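Local coordinates for pilin (Clostridioides difficile, PDB 6T8S), which is the major subunit of type IV pili, probably assembling with many copies of itself into the thin surface fibres of the bacterium, at residues S24-A29 and I135-N140. Residues are numbered along the deposited sequence; the frame is centred on the assembly and turned at random. Where two conformers were deposited one is given.
Sequences SSVKSA and IVLIDN
Leu137 reaches from a classic beta bulge on strand 128-138, the last in the chain, to Val26 and Lys27, joining the long N-terminal helix to the antiparallel sheet, as in the type IV pilin fold. In the bulge, Leu137 and Ile138 together face Leu79 of the antiparallel neighbour strand 78-83. On the closely packed side the contacts across the two segments are between carbon atoms. There CD1 of Leu137 lies 3.9 Å from CG1 of Val26, the two side chains crossing at about a right angle, while the other branch, CD2, rests on the root of Lys27, 3.8 Å from its CB and 3.9 Å from its CA. With CG anti to the carbonyl carbon (chi1 -73°), the side chain of Leu137 is directed to the helix, and its fork puts one methyl on each of two successive residues. Leu50 and Leu53 also touch Val26, and Tyr23, one helical turn before Lys27, packs on Leu137 and hydrogen-bonds through its hydroxyl to the carbonyl O of Val136. On the solvent side the partly exposed Lys27, CG anti to the backbone N (chi1 -180°) and the chain extended beyond it, runs past the Leu137 carbonyl. The methylene CE comes within 3.3 Å of Leu137 O, whereas NZ, unbonded to that oxygen, stays 4.1 Å away.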
loop_
_atom_site.group_PDB
_atom_site.type_symbol
_atom_site.label_atom_id
_atom_site.label_comp_id
_atom_site.label_asym_id
_atom_site.label_seq_id
_atom_site.Cartn_x
_atom_site.Cartn_y
_atom_site.Cartn_z
ATOM N N SER A 24 -0.765 -0.146 -8.646
ATOM C CA SER A 24 -0.878 -0.930 -9.899
ATOM C C SER A 24 0.507 -1.360 -10.402
ATOM O O SER A 24 0.677 -2.561 -10.732
ATOM C CB SER A 24 -1.623 -0.150 -10.951
ATOM O OG SER A 24 -1.812 -0.963 -12.084
ATOM N N SER A 25 1.458 -0.427 -10.458
ATOM C CA SER A 25 2.851 -0.665 -10.914
ATOM C C SER A 25 3.540 -1.672 -9.985
ATOM O O SER A 25 4.203 -2.589 -10.474
ATOM C CB SER A 25 3.613 0.629 -11.016
ATOM O OG SER A 25 3.117 1.437 -12.081
ATOM N N VAL A 26 3.413 -1.489 -8.676
ATOM C CA VAL A 26 4.066 -2.382 -7.679
ATOM C C VAL A 26 3.421 -3.770 -7.770
ATOM O O VAL A 26 4.159 -4.771 -7.666
ATOM C CB VAL A 26 3.977 -1.801 -6.256
ATOM C CG1 VAL A 26 4.437 -2.809 -5.215
ATOM C CG2 VAL A 26 4.768 -0.515 -6.147
ATOM N N LYS A 27 2.099 -3.839 -7.926
ATOM C CA LYS A 27 1.376 -5.133 -7.981
ATOM C C LYS A 27 1.897 -5.952 -9.173
ATOM O O LYS A 27 2.107 -7.165 -9.005
ATOM C CB LYS A 27 -0.138 -4.937 -8.066
ATOM C CG LYS A 27 -0.925 -6.236 -8.120
ATOM C CD LYS A 27 -2.397 -6.083 -7.882
ATOM C CE LYS A 27 -3.135 -7.385 -8.104
ATOM N NZ LYS A 27 -4.587 -7.153 -8.221
ATOM N N SER A 28 2.051 -5.337 -10.345
ATOM C CA SER A 28 2.511 -6.033 -11.577
ATOM C C SER A 28 3.933 -6.577 -11.370
ATOM O O SER A 28 4.195 -7.778 -11.683
ATOM C CB SER A 28 2.429 -5.117 -12.777
ATOM O OG SER A 28 2.609 -5.866 -13.967
ATOM N N ALA A 29 4.822 -5.750 -10.819
ATOM C CA ALA A 29 6.224 -6.120 -10.524
ATOM C C ALA A 29 6.242 -7.257 -9.494
ATOM O O ALA A 29 7.067 -8.198 -9.656
ATOM C CB ALA A 29 7.001 -4.917 -10.048
ATOM N N ILE A 135 -2.443 -1.979 2.034
ATOM C CA ILE A 135 -3.252 -2.408 0.852
ATOM C C ILE A 135 -2.771 -3.786 0.393
ATOM O O ILE A 135 -1.603 -3.933 -0.003
ATOM C CB ILE A 135 -3.243 -1.387 -0.304
ATOM C CG1 ILE A 135 -3.478 0.051 0.172
ATOM C CG2 ILE A 135 -4.285 -1.803 -1.334
ATOM C CD1 ILE A 135 -3.464 1.091 -0.935
ATOM N N VAL A 136 -3.668 -4.767 0.415
ATOM C CA VAL A 136 -3.346 -6.142 -0.059
ATOM C C VAL A 136 -2.980 -6.067 -1.548
ATOM O O VAL A 136 -3.793 -5.508 -2.323
ATOM C CB VAL A 136 -4.517 -7.104 0.171
ATOM C CG1 VAL A 136 -4.238 -8.468 -0.435
ATOM C CG2 VAL A 136 -4.831 -7.235 1.655
ATOM N N LEU A 137 -1.822 -6.611 -1.925
ATOM C CA LEU A 137 -1.365 -6.718 -3.347
ATOM C C LEU A 137 -1.712 -8.096 -3.922
ATOM O O LEU A 137 -2.238 -8.157 -5.056
ATOM C CB LEU A 137 0.148 -6.531 -3.412
ATOM C CG LEU A 137 0.659 -5.116 -3.190
ATOM C CD1 LEU A 137 2.176 -5.122 -3.062
ATOM C CD2 LEU A 137 0.234 -4.209 -4.331
ATOM N N ILE A 138 -1.385 -9.150 -3.178
ATOM C CA ILE A 138 -1.536 -10.565 -3.627
ATOM C C ILE A 138 -2.266 -11.320 -2.522
ATOM O O ILE A 138 -1.740 -11.398 -1.411
ATOM C CB ILE A 138 -0.184 -11.211 -3.993
ATOM C CG1 ILE A 138 0.595 -10.374 -5.015
ATOM C CG2 ILE A 138 -0.408 -12.644 -4.470
ATOM C CD1 ILE A 138 1.955 -10.922 -5.400
ATOM N N ASP A 139 -3.453 -11.824 -2.858
ATOM C CA ASP A 139 -4.365 -12.608 -1.991
ATOM C C ASP A 139 -4.301 -14.069 -2.453
ATOM O O ASP A 139 -4.800 -14.335 -3.557
ATOM C CB ASP A 139 -5.780 -12.025 -2.105
ATOM C CG ASP A 139 -6.652 -12.224 -0.880
ATOM O OD1 ASP A 139 -6.768 -13.381 -0.421
ATOM O OD2 ASP A 139 -7.207 -11.218 -0.396
ATOM N N ASN A 140 -3.682 -14.963 -1.669
ATOM C CA ASN A 140 -3.521 -16.407 -2.009
ATOM C C ASN A 140 -4.688 -17.204 -1.407
ATOM O O ASN A 140 -5.789 -17.287 -1.966
ATOM C CB ASN A 140 -2.174 -16.972 -1.537
ATOM C CG ASN A 140 -0.986 -16.550 -2.382
ATOM O OD1 ASN A 140 -1.103 -16.328 -3.587
ATOM N ND2 ASN A 140 0.178 -16.458 -1.761
#